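Uncharacterized protein (Pseudomonas aeruginosa PAO1, PDB 6TCB) is of unknown function but binds calcium and forms a two-chain assembly joined partly through its antiparallel sheet. Local coordinates at residues E5-H10 and N38-A43; E12-L17 and L22-D27; S48-L53 and P58-R63. One frame throughout, in Å; residues are numbered along the deposited sequence.

Contact 1 of 3, residues E5-H10 and N38-A43; sequences ELFEEH and NAYLNA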
ATOM      1  N   GLU A   5       0.504 -23.254  -1.812  1.00 16.69           N
ATOM      2  CA  GLU A   5       0.302 -23.433  -3.250  1.00 15.61           C
ATOM      3  C   GLU A   5      -0.328 -22.196  -3.876  1.00 13.38           C
ATOM      4  O   GLU A   5       0.041 -21.799  -4.989  1.00 12.93           O
ATOM      5  CB  GLU A   5      -0.573 -24.661  -3.498  1.00 15.96           C
ATOM      6  N   LEU A   6      -1.273 -21.567  -3.176  1.00 12.09           N
ATOM      7  CA  LEU A   6      -1.880 -20.339  -3.678  1.00 12.20           C
ATOM      8  C   LEU A   6      -0.827 -19.253  -3.842  1.00 11.34           C
ATOM      9  O   LEU A   6      -0.762 -18.578  -4.878  1.00 11.69           O
ATOM     10  CB  LEU A   6      -2.967 -19.884  -2.709  1.00 12.94           C
ATOM     11  CG  LEU A   6      -3.798 -18.700  -3.188  1.00 13.76           C
ATOM     12  CD1 LEU A   6      -4.646 -19.053  -4.380  1.00 14.25           C
ATOM     13  CD2 LEU A   6      -4.651 -18.208  -2.020  1.00 15.42           C
ATOM     14  N   PHE A   7       0.016 -19.083  -2.826  1.00 10.24           N
ATOM     15  CA  PHE A   7       1.082 -18.092  -2.901  1.00  9.39           C
ATOM     16  C   PHE A   7       2.099 -18.450  -3.980  1.00  9.99           C
ATOM     17  O   PHE A   7       2.563 -17.571  -4.714  1.00 10.08           O
ATOM     18  CB  PHE A   7       1.761 -17.950  -1.541  1.00  9.71           C
ATOM     19  CG  PHE A   7       1.114 -16.936  -0.625  1.00 11.05           C
ATOM     20  CD1 PHE A   7      -0.229 -16.615  -0.718  1.00 13.26           C
ATOM     21  CD2 PHE A   7       1.875 -16.281   0.316  1.00 11.39           C
ATOM     22  CE1 PHE A   7      -0.783 -15.667   0.131  1.00 13.72           C
ATOM     23  CE2 PHE A   7       1.332 -15.328   1.149  1.00 12.27           C
ATOM     24  CZ  PHE A   7       0.003 -15.032   1.070  1.00 13.04           C
ATOM     25  N   GLU A   8       2.433 -19.731  -4.124  1.00 10.29           N
ATOM     26  CA  GLU A   8       3.402 -20.114  -5.147  1.00 12.63           C
ATOM     27  C   GLU A   8       2.890 -19.803  -6.547  1.00 11.18           C
ATOM     28  O   GLU A   8       3.636 -19.293  -7.395  1.00 11.54           O
ATOM     29  CB  GLU A   8       3.726 -21.604  -5.029  1.00 20.89           C
ATOM     30  CG  GLU A   8       4.610 -21.965  -3.841  1.00 36.24           C
ATOM     31  CD  GLU A   8       4.498 -23.425  -3.420  1.00 48.53           C
ATOM     32  OE1 GLU A   8       3.915 -24.236  -4.174  1.00 52.22           O
ATOM     33  OE2 GLU A   8       4.997 -23.755  -2.323  1.00 51.78           O
ATOM     34  N   GLU A   9       1.630 -20.123  -6.823  1.00 10.48           N
ATOM     35  CA  GLU A   9       1.121 -19.902  -8.167  1.00 10.34           C
ATOM     36  C   GLU A   9       0.954 -18.418  -8.455  1.00 10.02           C
ATOM     37  O   GLU A   9       1.233 -17.964  -9.569  1.00 10.56           O
ATOM     38  CB  GLU A   9      -0.181 -20.661  -8.375  1.00 11.54           C
ATOM     39  CG  GLU A   9      -0.024 -22.166  -8.278  1.00 13.26           C
ATOM     40  CD  GLU A   9       0.855 -22.791  -9.350  1.00 15.27           C
ATOM     41  OE1 GLU A   9       1.306 -22.099 -10.276  1.00 15.57           O
ATOM     42  OE2 GLU A   9       1.072 -24.017  -9.245  1.00 16.79           O
ATOM     43  N   HIS A  10       0.483 -17.643  -7.477  1.00  9.57           N
ATOM     44  CA  HIS A  10       0.395 -16.199  -7.680  1.00  8.86           C
ATOM     45  C   HIS A  10       1.771 -15.559  -7.777  1.00  9.09           C
ATOM     46  O   HIS A  10       1.922 -14.553  -8.474  1.00  9.21           O
ATOM     47  CB  HIS A  10      -0.497 -15.569  -6.619  1.00  9.39           C
ATOM     48  CG  HIS A  10      -1.947 -15.779  -6.903  1.00 10.39           C
ATOM     49  ND1 HIS A  10      -2.661 -14.951  -7.734  1.00 11.34           N
ATOM     50  CD2 HIS A  10      -2.778 -16.795  -6.576  1.00 11.39           C
ATOM     51  CE1 HIS A  10      -3.897 -15.409  -7.853  1.00 11.93           C
ATOM     52  NE2 HIS A  10      -3.991 -16.530  -7.165  1.00 11.56           N
ATOM     53  N   ASN A  38       2.946  -9.693  -0.034  1.00  7.76           N
ATOM     54  CA  ASN A  38       4.092  -8.850  -0.350  1.00  8.46           C
ATOM     55  C   ASN A  38       5.355  -9.341   0.348  1.00  8.96           C
ATOM     56  O   ASN A  38       6.450  -9.293  -0.229  1.00  9.18           O
ATOM     57  CB  ASN A  38       3.818  -7.388  -0.024  1.00  9.19           C
ATOM     58  CG  ASN A  38       4.695  -6.472  -0.825  1.00  9.77           C
ATOM     59  OD1 ASN A  38       4.613  -6.446  -2.051  1.00 10.62           O
ATOM     60  ND2 ASN A  38       5.552  -5.725  -0.148  1.00 11.27           N
ATOM     61  N   ALA A  39       5.219  -9.841   1.577  1.00  9.44           N
ATOM     62  CA  ALA A  39       6.371 -10.422   2.261  1.00 10.49           C
ATOM     63  C   ALA A  39       6.861 -11.668   1.537  1.00 10.68           C
ATOM     64  O   ALA A  39       8.070 -11.925   1.474  1.00 11.23           O
ATOM     65  CB  ALA A  39       6.012 -10.743   3.714  1.00 10.80           C
ATOM     66  N   TYR A  40       5.931 -12.459   0.990  1.00 10.20           N
ATOM     67  CA  TYR A  40       6.277 -13.654   0.237  1.00  9.68           C
ATOM     68  C   TYR A  40       7.060 -13.292  -1.015  1.00  9.25           C
ATOM     69  O   TYR A  40       8.108 -13.879  -1.300  1.00  9.31           O
ATOM     70  CB  TYR A  40       4.993 -14.406  -0.142  1.00 10.66           C
ATOM     71  CG  TYR A  40       5.234 -15.778  -0.729  1.00 11.38           C
ATOM     72  CD1 TYR A  40       5.607 -16.837   0.081  1.00 11.90           C
ATOM     73  CD2 TYR A  40       5.087 -16.018  -2.090  1.00 12.24           C
ATOM     74  CE1 TYR A  40       5.842 -18.110  -0.446  1.00 12.80           C
ATOM     75  CE2 TYR A  40       5.323 -17.268  -2.617  1.00 13.39           C
ATOM     76  CZ  TYR A  40       5.690 -18.308  -1.796  1.00 14.61           C
ATOM     77  OH  TYR A  40       5.912 -19.555  -2.332  1.00 18.31           O
ATOM     78  N   LEU A  41       6.552 -12.327  -1.786  1.00  8.50           N
ATOM     79  CA  LEU A  41       7.269 -11.878  -2.976  1.00  8.69           C
ATOM     80  C   LEU A  41       8.694 -11.459  -2.632  1.00  8.93           C
ATOM     81  O   LEU A  41       9.658 -11.900  -3.266  1.00  9.16           O
ATOM     82  CB  LEU A  41       6.518 -10.713  -3.620  1.00  8.50           C
ATOM     83  CG  LEU A  41       5.205 -11.066  -4.320  1.00  8.61           C
ATOM     84  CD1 LEU A  41       4.481  -9.793  -4.681  1.00  8.95           C
ATOM     85  CD2 LEU A  41       5.412 -11.953  -5.547  1.00 10.06           C
ATOM     86  N   ASN A  42       8.850 -10.627  -1.603  1.00  9.70           N
ATOM     87  CA  ASN A  42      10.181 -10.139  -1.247  1.00 10.68           C
ATOM     88  C   ASN A  42      11.077 -11.269  -0.762  1.00 12.28           C
ATOM     89  O   ASN A  42      12.258 -11.322  -1.118  1.00 13.71           O
ATOM     90  CB  ASN A  42      10.072  -9.007  -0.220  1.00 11.03           C
ATOM     91  CG  ASN A  42       9.668  -7.686  -0.858  1.00 12.33           C
ATOM     92  OD1 ASN A  42      10.442  -7.082  -1.602  1.00 14.19           O
ATOM     93  ND2 ASN A  42       8.461  -7.239  -0.586  1.00 12.68           N
ATOM     94  N   ALA A  43      10.536 -12.196   0.024  1.00 11.42           N
ATOM     95  CA  ALA A  43      11.354 -13.306   0.499  1.00 13.13           C
ATOM     96  C   ALA A  43      11.826 -14.192  -0.643  1.00 15.33           C
ATOM     97  O   ALA A  43      12.931 -14.749  -0.576  1.00 17.32           O
ATOM     98  CB  ALA A  43      10.555 -14.140   1.500  1.00 13.44           C
TER
HETATM   99  O   HOH W   1       4.731 -21.417  -0.871  1.00 31.90           O
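Phe7 and Tyr40 meet in a T-shaped (edge-to-face) aromatic pair, a helix-helix contact that joins helix 3-18 to helix 33-43 in this small alpha+beta protein. The edge of the Phe7 ring is turned toward the face of Tyr40. The ring centroids are 5.2 Å apart and the planes stand at 62°. Tyr40 reaches across with CG anti to the backbone N (chi1 -170°), which carries the ring out toward helix 3-18. There one face of the ring is covered by Phe7. The methylene takes part too: Phe7 CB sits 3.8 Å from the Tyr40 ring centroid and nearly over its centre, a CH-pi contact. Phe7 CD2 lies over the same face, 3.6 Å from Tyr40 CG. At the other end of the ring, Tyr40 CE2 approaches the backbone of helix 3-18, 3.5 Å from Phe7 O.

Phe7 has more aromatic neighbours. Phe37 of helix 33-43 and Phe29 of the loop before that helix also pair edge-to-face with it. The contact therefore belongs to a wider aromatic cluster. Tyr40 also rests on Leu11, one turn further along helix 3-18.

The polar end of Tyr40 lies beside Glu8, and the contact as a whole is at the surface of the chain. With the Glu8 chain extended beyond CG (chi2 158°), the carboxylate is carried past the phenol, and a water rather than a direct bond joins them. The aliphatic part passes close by, with Glu8 CG 3.1 Å from Tyr40 OH. The bridging water donates to Glu8 OE2 at 2.8 Å and lies 2.6 Å from Tyr40 OH.

Contact 2 of 3, residues E12-L17 and L22-D27; sequences EIAKAL and LPYWCD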
ATOM      1  N   GLU A  12       4.155 -16.959  -9.457  1.00 11.07           N
ATOM      2  CA  GLU A  12       4.511 -17.177 -10.855  1.00 11.45           C
ATOM      3  C   GLU A  12       3.816 -16.168 -11.759  1.00 10.75           C
ATOM      4  O   GLU A  12       4.401 -15.678 -12.728  1.00 10.91           O
ATOM      5  CB  GLU A  12       4.218 -18.621 -11.261  1.00 14.77           C
ATOM      6  CG  GLU A  12       5.086 -19.641 -10.527  1.00 18.29           C
ATOM      7  CD  GLU A  12       6.574 -19.452 -10.783  1.00 21.44           C
ATOM      8  OE1 GLU A  12       6.927 -18.920 -11.856  1.00 22.34           O
ATOM      9  OE2 GLU A  12       7.390 -19.819  -9.909  1.00 23.37           O
ATOM     10  N   ILE A  13       2.578 -15.809 -11.435  1.00 10.40           N
ATOM     11  CA  ILE A  13       1.904 -14.754 -12.177  1.00 10.58           C
ATOM     12  C   ILE A  13       2.624 -13.424 -11.988  1.00 10.02           C
ATOM     13  O   ILE A  13       2.918 -12.705 -12.952  1.00 10.15           O
ATOM     14  CB  ILE A  13       0.427 -14.667 -11.759  1.00 11.22           C
ATOM     15  CG1 ILE A  13      -0.294 -15.973 -12.075  1.00 12.79           C
ATOM     16  CG2 ILE A  13      -0.207 -13.484 -12.461  1.00 11.56           C
ATOM     17  CD1 ILE A  13      -1.661 -16.095 -11.429  1.00 13.94           C
ATOM     18  N   ALA A  14       2.907 -13.071 -10.732  1.00  8.90           N
ATOM     19  CA  ALA A  14       3.644 -11.850 -10.447  1.00  8.65           C
ATOM     20  C   ALA A  14       4.964 -11.803 -11.202  1.00  9.61           C
ATOM     21  O   ALA A  14       5.310 -10.777 -11.792  1.00 10.10           O
ATOM     22  CB  ALA A  14       3.914 -11.744  -8.945  1.00  8.62           C
ATOM     23  N   LYS A  15       5.709 -12.909 -11.217  1.00 10.35           N
ATOM     24  CA  LYS A  15       6.998 -12.912 -11.901  0.54 12.56           C
ATOM     25  C   LYS A  15       6.841 -12.600 -13.383  1.00 11.95           C
ATOM     26  O   LYS A  15       7.684 -11.905 -13.968  1.00 12.93           O
ATOM     27  CB  LYS A  15       7.705 -14.250 -11.674  0.54 14.96           C
ATOM     28  CG  LYS A  15       8.328 -14.327 -10.286  0.54 19.11           C
ATOM     29  CD  LYS A  15       8.916 -15.681  -9.901  0.54 24.07           C
ATOM     30  CE  LYS A  15       9.086 -16.642 -11.058  0.54 28.40           C
ATOM     31  NZ  LYS A  15       9.788 -17.879 -10.594  0.54 31.85           N
ATOM     32  N   ALA A  16       5.774 -13.099 -14.010  1.00 11.70           N
ATOM     33  CA  ALA A  16       5.580 -12.828 -15.433  1.00 13.42           C
ATOM     34  C   ALA A  16       5.380 -11.342 -15.683  1.00 13.46           C
ATOM     35  O   ALA A  16       5.854 -10.801 -16.689  1.00 16.06           O
ATOM     36  CB  ALA A  16       4.384 -13.608 -15.975  1.00 14.81           C
ATOM     37  N   LEU A  17       4.656 -10.670 -14.797  1.00 10.50           N
ATOM     38  CA  LEU A  17       4.451  -9.238 -14.942  1.00 10.64           C
ATOM     39  C   LEU A  17       5.688  -8.458 -14.524  1.00 10.45           C
ATOM     40  O   LEU A  17       6.073  -7.481 -15.182  1.00 10.34           O
ATOM     41  CB  LEU A  17       3.248  -8.832 -14.092  1.00 10.91           C
ATOM     42  CG  LEU A  17       1.914  -9.279 -14.686  1.00 12.99           C
ATOM     43  CD1 LEU A  17       0.854  -9.386 -13.612  1.00 13.66           C
ATOM     44  CD2 LEU A  17       1.468  -8.315 -15.775  1.00 14.18           C
ATOM     45  N   LEU A  22       5.970  -4.495 -14.789  1.00 10.14           N
ATOM     46  CA  LEU A  22       4.568  -4.141 -14.677  1.00  9.54           C
ATOM     47  C   LEU A  22       4.046  -4.479 -13.289  1.00  8.55           C
ATOM     48  O   LEU A  22       4.472  -5.470 -12.681  1.00  9.53           O
ATOM     49  CB  LEU A  22       3.728  -4.910 -15.697  1.00 11.46           C
ATOM     50  CG  LEU A  22       3.951  -4.499 -17.148  1.00 14.97           C
ATOM     51  CD1 LEU A  22       3.137  -5.405 -18.057  1.00 17.15           C
ATOM     52  CD2 LEU A  22       3.604  -3.036 -17.344  1.00 16.23           C
ATOM     53  N   PRO A  23       3.091  -3.709 -12.779  1.00  8.52           N
ATOM     54  CA  PRO A  23       2.473  -4.051 -11.494  1.00  9.03           C
ATOM     55  C   PRO A  23       1.538  -5.245 -11.635  1.00  8.83           C
ATOM     56  O   PRO A  23       1.024  -5.541 -12.718  1.00  8.60           O
ATOM     57  CB  PRO A  23       1.699  -2.783 -11.132  1.00  9.91           C
ATOM     58  CG  PRO A  23       1.323  -2.207 -12.464  1.00 10.91           C
ATOM     59  CD  PRO A  23       2.455  -2.533 -13.407  1.00  9.84           C
ATOM     60  N   TYR A  24       1.315  -5.928 -10.507  1.00  7.89           N
ATOM     61  CA  TYR A  24       0.391  -7.062 -10.417  1.00  7.52           C
ATOM     62  C   TYR A  24      -0.823  -6.651  -9.588  1.00  7.83           C
ATOM     63  O   TYR A  24      -0.772  -6.625  -8.351  1.00  7.98           O
ATOM     64  CB  TYR A  24       1.067  -8.277  -9.799  1.00  7.70           C
ATOM     65  CG  TYR A  24       0.212  -9.524  -9.693  1.00  9.24           C
ATOM     66  CD1 TYR A  24      -0.793  -9.807 -10.612  1.00 10.45           C
ATOM     67  CD2 TYR A  24       0.426 -10.441  -8.666  1.00  9.78           C
ATOM     68  CE1 TYR A  24      -1.547 -10.967 -10.506  1.00 11.45           C
ATOM     69  CE2 TYR A  24      -0.314 -11.612  -8.565  1.00 10.81           C
ATOM     70  CZ  TYR A  24      -1.297 -11.864  -9.491  1.00 11.90           C
ATOM     71  OH  TYR A  24      -2.039 -13.012  -9.396  1.00 13.87           O
ATOM     72  N   TRP A  25      -1.912  -6.322 -10.281  1.00  7.99           N
ATOM     73  CA  TRP A  25      -3.183  -6.030  -9.631  1.00  8.31           C
ATOM     74  C   TRP A  25      -3.827  -7.354  -9.259  1.00  8.70           C
ATOM     75  O   TRP A  25      -4.110  -8.181 -10.136  1.00 10.91           O
ATOM     76  CB  TRP A  25      -4.084  -5.245 -10.584  1.00  8.37           C
ATOM     77  CG  TRP A  25      -3.493  -3.940 -11.039  1.00  8.44           C
ATOM     78  CD1 TRP A  25      -2.769  -3.730 -12.163  1.00  8.37           C
ATOM     79  CD2 TRP A  25      -3.613  -2.653 -10.400  1.00  8.86           C
ATOM     80  NE1 TRP A  25      -2.407  -2.421 -12.256  1.00  8.47           N
ATOM     81  CE2 TRP A  25      -2.914  -1.731 -11.190  1.00  8.77           C
ATOM     82  CE3 TRP A  25      -4.228  -2.204  -9.226  1.00  9.40           C
ATOM     83  CZ2 TRP A  25      -2.810  -0.383 -10.856  1.00  9.28           C
ATOM     84  CZ3 TRP A  25      -4.125  -0.867  -8.891  1.00  9.01           C
ATOM     85  CH2 TRP A  25      -3.421   0.031  -9.701  1.00  9.96           C
ATOM     86  N   CYS A  26      -4.045  -7.577  -7.972  1.00  8.95           N
ATOM     87  CA  CYS A  26      -4.545  -8.872  -7.523  1.00  9.41           C
ATOM     88  C   CYS A  26      -5.268  -8.682  -6.211  1.00  9.80           C
ATOM     89  O   CYS A  26      -4.651  -8.257  -5.231  1.00 10.88           O
ATOM     90  CB  CYS A  26      -3.389  -9.842  -7.336  1.00 11.29           C
ATOM     91  SG  CYS A  26      -3.870 -11.467  -6.708  1.00 15.91           S
ATOM     92  N   ASP A  27      -6.556  -9.036  -6.176  1.00 11.93           N
ATOM     93  CA  ASP A  27      -7.389  -8.846  -4.996  1.00 13.92           C
ATOM     94  C   ASP A  27      -7.965 -10.159  -4.468  1.00 15.39           C
ATOM     95  O   ASP A  27      -8.932 -10.137  -3.699  1.00 18.35           O
ATOM     96  CB  ASP A  27      -8.499  -7.825  -5.272  1.00 17.60           C
ATOM     97  CG  ASP A  27      -9.548  -8.334  -6.252  1.00 27.48           C
ATOM     98  OD1 ASP A  27      -9.394  -9.444  -6.803  1.00 30.74           O
ATOM     99  OD2 ASP A  27     -10.544  -7.611  -6.469  1.00 33.43           O
TER
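Leu22 N donates to Leu17 O at 3.0 Å and 161°, a backbone bond that ties the chain after the turn back to the last part of helix 3-18. The donor lies above the carbonyl plane of Leu17. Beyond this bond the chain runs on into strand 24-25 alongside the helix.

Tyr24 carries much of the side-chain contact. Its CG is anti to the backbone N (chi1 -178°), which sends the ring toward the helix. Three residues meet it. Leu17 CD1 touches Tyr24 CD1 at 3.4 Å, the two side chains crossing at about a right angle. Ile13 CG2 lies 3.5 Å from Tyr24 CE1, near the phenol end. Ala14 CB packs 3.7 Å from Tyr24 CD2. The ring lies between Ala14 N, over one face, and Cys26 CB, over the opposite face just after the strand. Its hydroxyl bonds to His10 ND1 on the same helix. Nearer the turn, Leu17 CD2 meets Leu22 CD1 at 4.1 Å.

Tyr24 also shares backbone bonds with Tyr60 of strand 57-62. The first helix thus packs, through Tyr24 and Leu17, against strand 24-25, an outermost strand of the antiparallel sheet within this chain.

Contact 3 of 3, residues S48-L53 and P58-R63; sequences STYLVL and PVYVPR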
ATOM      1  N   SER A  48       9.239  -5.952  -4.142  1.00 10.10           N
ATOM      2  CA  SER A  48       7.877  -5.495  -4.358  1.00 10.11           C
ATOM      3  C   SER A  48       7.420  -4.547  -3.266  1.00  9.76           C
ATOM      4  O   SER A  48       7.714  -4.749  -2.084  1.00  9.96           O
ATOM      5  CB  SER A  48       6.918  -6.703  -4.388  1.00 10.58           C
ATOM      6  OG  SER A  48       5.575  -6.300  -4.596  1.00 10.86           O
ATOM      7  N   THR A  49       6.667  -3.535  -3.690  1.00  8.85           N
ATOM      8  CA  THR A  49       5.945  -2.627  -2.806  1.00  9.01           C
ATOM      9  C   THR A  49       4.452  -2.904  -2.924  1.00  8.18           C
ATOM     10  O   THR A  49       3.910  -2.969  -4.032  1.00  8.76           O
ATOM     11  CB  THR A  49       6.220  -1.178  -3.217  1.00 11.20           C
ATOM     12  OG1 THR A  49       7.630  -0.940  -3.178  1.00 13.22           O
ATOM     13  CG2 THR A  49       5.521  -0.199  -2.284  1.00 13.19           C
ATOM     14  N   TYR A  50       3.780  -3.033  -1.793  1.00  8.39           N
ATOM     15  CA  TYR A  50       2.342  -3.240  -1.770  1.00  7.29           C
ATOM     16  C   TYR A  50       1.646  -1.903  -1.620  1.00  7.88           C
ATOM     17  O   TYR A  50       2.019  -1.101  -0.754  1.00  9.39           O
ATOM     18  CB  TYR A  50       1.981  -4.131  -0.597  1.00  9.11           C
ATOM     19  CG  TYR A  50       0.518  -4.391  -0.346  1.00 10.09           C
ATOM     20  CD1 TYR A  50      -0.253  -5.114  -1.245  1.00 10.36           C
ATOM     21  CD2 TYR A  50      -0.064  -3.980   0.837  1.00 11.21           C
ATOM     22  CE1 TYR A  50      -1.580  -5.388  -0.976  1.00 10.26           C
ATOM     23  CE2 TYR A  50      -1.390  -4.251   1.115  1.00 11.90           C
ATOM     24  CZ  TYR A  50      -2.133  -4.979   0.203  1.00 11.12           C
ATOM     25  OH  TYR A  50      -3.454  -5.269   0.478  1.00 12.65           O
ATOM     26  N   LEU A  51       0.653  -1.657  -2.467  1.00  7.37           N
ATOM     27  CA  LEU A  51      -0.185  -0.479  -2.352  1.00  7.26           C
ATOM     28  C   LEU A  51      -1.648  -0.907  -2.322  1.00  8.12           C
ATOM     29  O   LEU A  51      -2.043  -1.878  -2.978  1.00  9.05           O
ATOM     30  CB  LEU A  51      -0.033   0.475  -3.548  1.00  8.17           C
ATOM     31  CG  LEU A  51       1.359   1.004  -3.903  1.00  9.62           C
ATOM     32  CD1 LEU A  51       1.264   1.841  -5.194  1.00 11.51           C
ATOM     33  CD2 LEU A  51       1.928   1.807  -2.776  1.00 10.21           C
ATOM     34  N   VAL A  52      -2.463  -0.176  -1.582  1.00  9.05           N
ATOM     35  CA  VAL A  52      -3.906  -0.240  -1.759  1.00  9.09           C
ATOM     36  C   VAL A  52      -4.351   1.141  -2.197  1.00  8.26           C
ATOM     37  O   VAL A  52      -4.107   2.131  -1.493  1.00  8.45           O
ATOM     38  CB  VAL A  52      -4.651  -0.703  -0.501  1.00  8.98           C
ATOM     39  CG1 VAL A  52      -6.160  -0.716  -0.776  1.00  9.65           C
ATOM     40  CG2 VAL A  52      -4.153  -2.056  -0.079  1.00  9.80           C
ATOM     41  N   LEU A  53      -4.970   1.203  -3.365  1.00  8.63           N
ATOM     42  CA  LEU A  53      -5.335   2.441  -4.019  1.00  9.49           C
ATOM     43  C   LEU A  53      -6.850   2.565  -4.114  1.00 10.88           C
ATOM     44  O   LEU A  53      -7.577   1.568  -4.181  1.00 11.49           O
ATOM     45  CB  LEU A  53      -4.724   2.489  -5.424  1.00 10.43           C
ATOM     46  CG  LEU A  53      -3.202   2.541  -5.431  1.00 11.93           C
ATOM     47  CD1 LEU A  53      -2.586   1.867  -6.647  1.00 13.29           C
ATOM     48  CD2 LEU A  53      -2.750   4.003  -5.314  1.00 13.01           C
ATOM     49  N   PRO A  58      -5.912  -3.372  -4.547  1.00  8.38           N
ATOM     50  CA  PRO A  58      -4.553  -3.744  -4.142  1.00  8.80           C
ATOM     51  C   PRO A  58      -3.658  -4.153  -5.300  1.00  7.54           C
ATOM     52  O   PRO A  58      -4.094  -4.724  -6.302  1.00  8.56           O
ATOM     53  CB  PRO A  58      -4.798  -4.953  -3.226  1.00 10.08           C
ATOM     54  CG  PRO A  58      -6.068  -5.545  -3.719  1.00 10.90           C
ATOM     55  CD  PRO A  58      -6.902  -4.427  -4.267  1.00 10.14           C
ATOM     56  N   VAL A  59      -2.371  -3.875  -5.136  1.00  7.30           N
ATOM     57  CA  VAL A  59      -1.399  -4.090  -6.198  1.00  7.10           C
ATOM     58  C   VAL A  59      -0.030  -4.305  -5.586  1.00  7.04           C
ATOM     59  O   VAL A  59       0.296  -3.744  -4.535  1.00  8.25           O
ATOM     60  CB  VAL A  59      -1.441  -2.898  -7.193  1.00  7.25           C
ATOM     61  CG1 VAL A  59      -1.047  -1.578  -6.508  1.00  7.76           C
ATOM     62  CG2 VAL A  59      -0.590  -3.140  -8.407  1.00  7.72           C
ATOM     63  N   TYR A  60       0.756  -5.137  -6.261  1.00  7.31           N
ATOM     64  CA  TYR A  60       2.127  -5.474  -5.898  1.00  6.60           C
ATOM     65  C   TYR A  60       3.005  -4.920  -7.009  1.00  6.25           C
ATOM     66  O   TYR A  60       2.844  -5.304  -8.171  1.00  7.98           O
ATOM     67  CB  TYR A  60       2.270  -6.997  -5.740  1.00  7.39           C
ATOM     68  CG  TYR A  60       1.248  -7.541  -4.767  1.00  7.18           C
ATOM     69  CD1 TYR A  60       1.509  -7.587  -3.411  1.00  7.19           C
ATOM     70  CD2 TYR A  60      -0.012  -7.955  -5.194  1.00  7.26           C
ATOM     71  CE1 TYR A  60       0.559  -8.039  -2.512  1.00  7.40           C
ATOM     72  CE2 TYR A  60      -0.971  -8.413  -4.292  1.00  7.39           C
ATOM     73  CZ  TYR A  60      -0.678  -8.437  -2.954  1.00  7.92           C
ATOM     74  OH  TYR A  60      -1.662  -8.898  -2.108  1.00 10.21           O
ATOM     75  N   VAL A  61       3.863  -3.972  -6.673  1.00  7.36           N
ATOM     76  CA  VAL A  61       4.571  -3.156  -7.657  1.00  7.64           C
ATOM     77  C   VAL A  61       6.054  -3.500  -7.607  1.00  7.54           C
ATOM     78  O   VAL A  61       6.686  -3.322  -6.555  1.00  8.72           O
ATOM     79  CB  VAL A  61       4.370  -1.654  -7.406  1.00  8.28           C
ATOM     80  CG1 VAL A  61       5.033  -0.863  -8.525  1.00  8.48           C
ATOM     81  CG2 VAL A  61       2.912  -1.333  -7.296  1.00  9.41           C
ATOM     82  N   PRO A  62       6.651  -3.945  -8.710  1.00  7.94           N
ATOM     83  CA  PRO A  62       8.078  -4.270  -8.696  1.00  9.20           C
ATOM     84  C   PRO A  62       8.938  -3.014  -8.638  1.00 10.40           C
ATOM     85  O   PRO A  62       8.554  -1.939  -9.102  1.00 10.19           O
ATOM     86  CB  PRO A  62       8.275  -5.007 -10.027  1.00  9.43           C
ATOM     87  CG  PRO A  62       7.220  -4.393 -10.935  1.00  9.20           C
ATOM     88  CD  PRO A  62       6.041  -4.080 -10.054  1.00  7.19           C
ATOM     89  N   ARG A  63      10.130  -3.158  -8.062  1.00 12.25           N
ATOM     90  CA  ARG A  63      11.143  -2.116  -8.203  1.00 15.74           C
ATOM     91  C   ARG A  63      11.383  -1.838  -9.686  1.00 15.09           C
ATOM     92  O   ARG A  63      11.398  -2.751 -10.511  1.00 15.39           O
ATOM     93  CB  ARG A  63      12.431  -2.575  -7.518  1.00 22.31           C
ATOM     94  CG  ARG A  63      13.341  -1.443  -7.062  1.00 27.13           C
ATOM     95  CD  ARG A  63      14.614  -1.976  -6.398  1.00 29.70           C
TER
HETATM   96  O   HOH W   2       8.262  -0.909  -5.954  0.56 15.01           O
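Leu51, Val59 and Val61 share one face of this beta hairpin, and the end of Leu53 reaches in. Leu51 CB lies 3.7 Å from Val59 CG1, and Leu53 CD1 reaches the same methyl at 3.8 Å. Val59 CG1 can serve both because chi1 of 63° places it between the backbone N and the carbonyl carbon. Leu51 CD1 meets Val61 CG2 at 4.1 Å. Leu53 and Val61 also touch helix 67-82.

The other face carries Tyr50 and Tyr60 beside Pro58 and Val52. The tyrosines point the same way, with ring planes 32° apart. Tyr50 CD1 is 3.3 Å from Tyr60 CE1. Pro58 CB packs beside Tyr50 CE1 at 4.0 Å.

Between the faces run four backbone bonds. Thr49 pairs with Val61 and Leu51 with Val59, both antiparallel hydrogen-bonded pairs. The straightest is Leu51 N to Val59 O, at 172°.

The polar groups lie further out. A water joins Thr49 OG1 to Val61 O. Tyr60 OH bonds Asp34 O of its own chain. This chemistry is consistent with a hairpin whose strand 48-53 joins the second subunit by backbone pairing, by packing of Leu51 on its counterpart, and by bonds from Thr49 OG1 to Arg71 and Tyr50 OH to Gln35 of that subunit.

Overall arrangement
Contact 3 is buried, contact 2 is partly buried, and contact 1 lies at the surface. Contacts 1 and 2 share helix 3-18: its earlier turns meet helix 33-43, and its later turns meet strand 24-25. Contacts 2 and 3 meet in one sheet, where Tyr24 N bonds Tyr60 O. Asn38 OD1 links helix 33-43 to Ser48 OG of the hairpin. Contacts 1 and 3 both touch the second subunit. The chemistry follows place. Contact 3 combines four backbone bonds with apolar and aromatic packing, and contact 2 has a single cross-bond with mostly apolar packing. Contact 1 has no direct hydrogen bond across it and relies on aromatic packing and a water bridge.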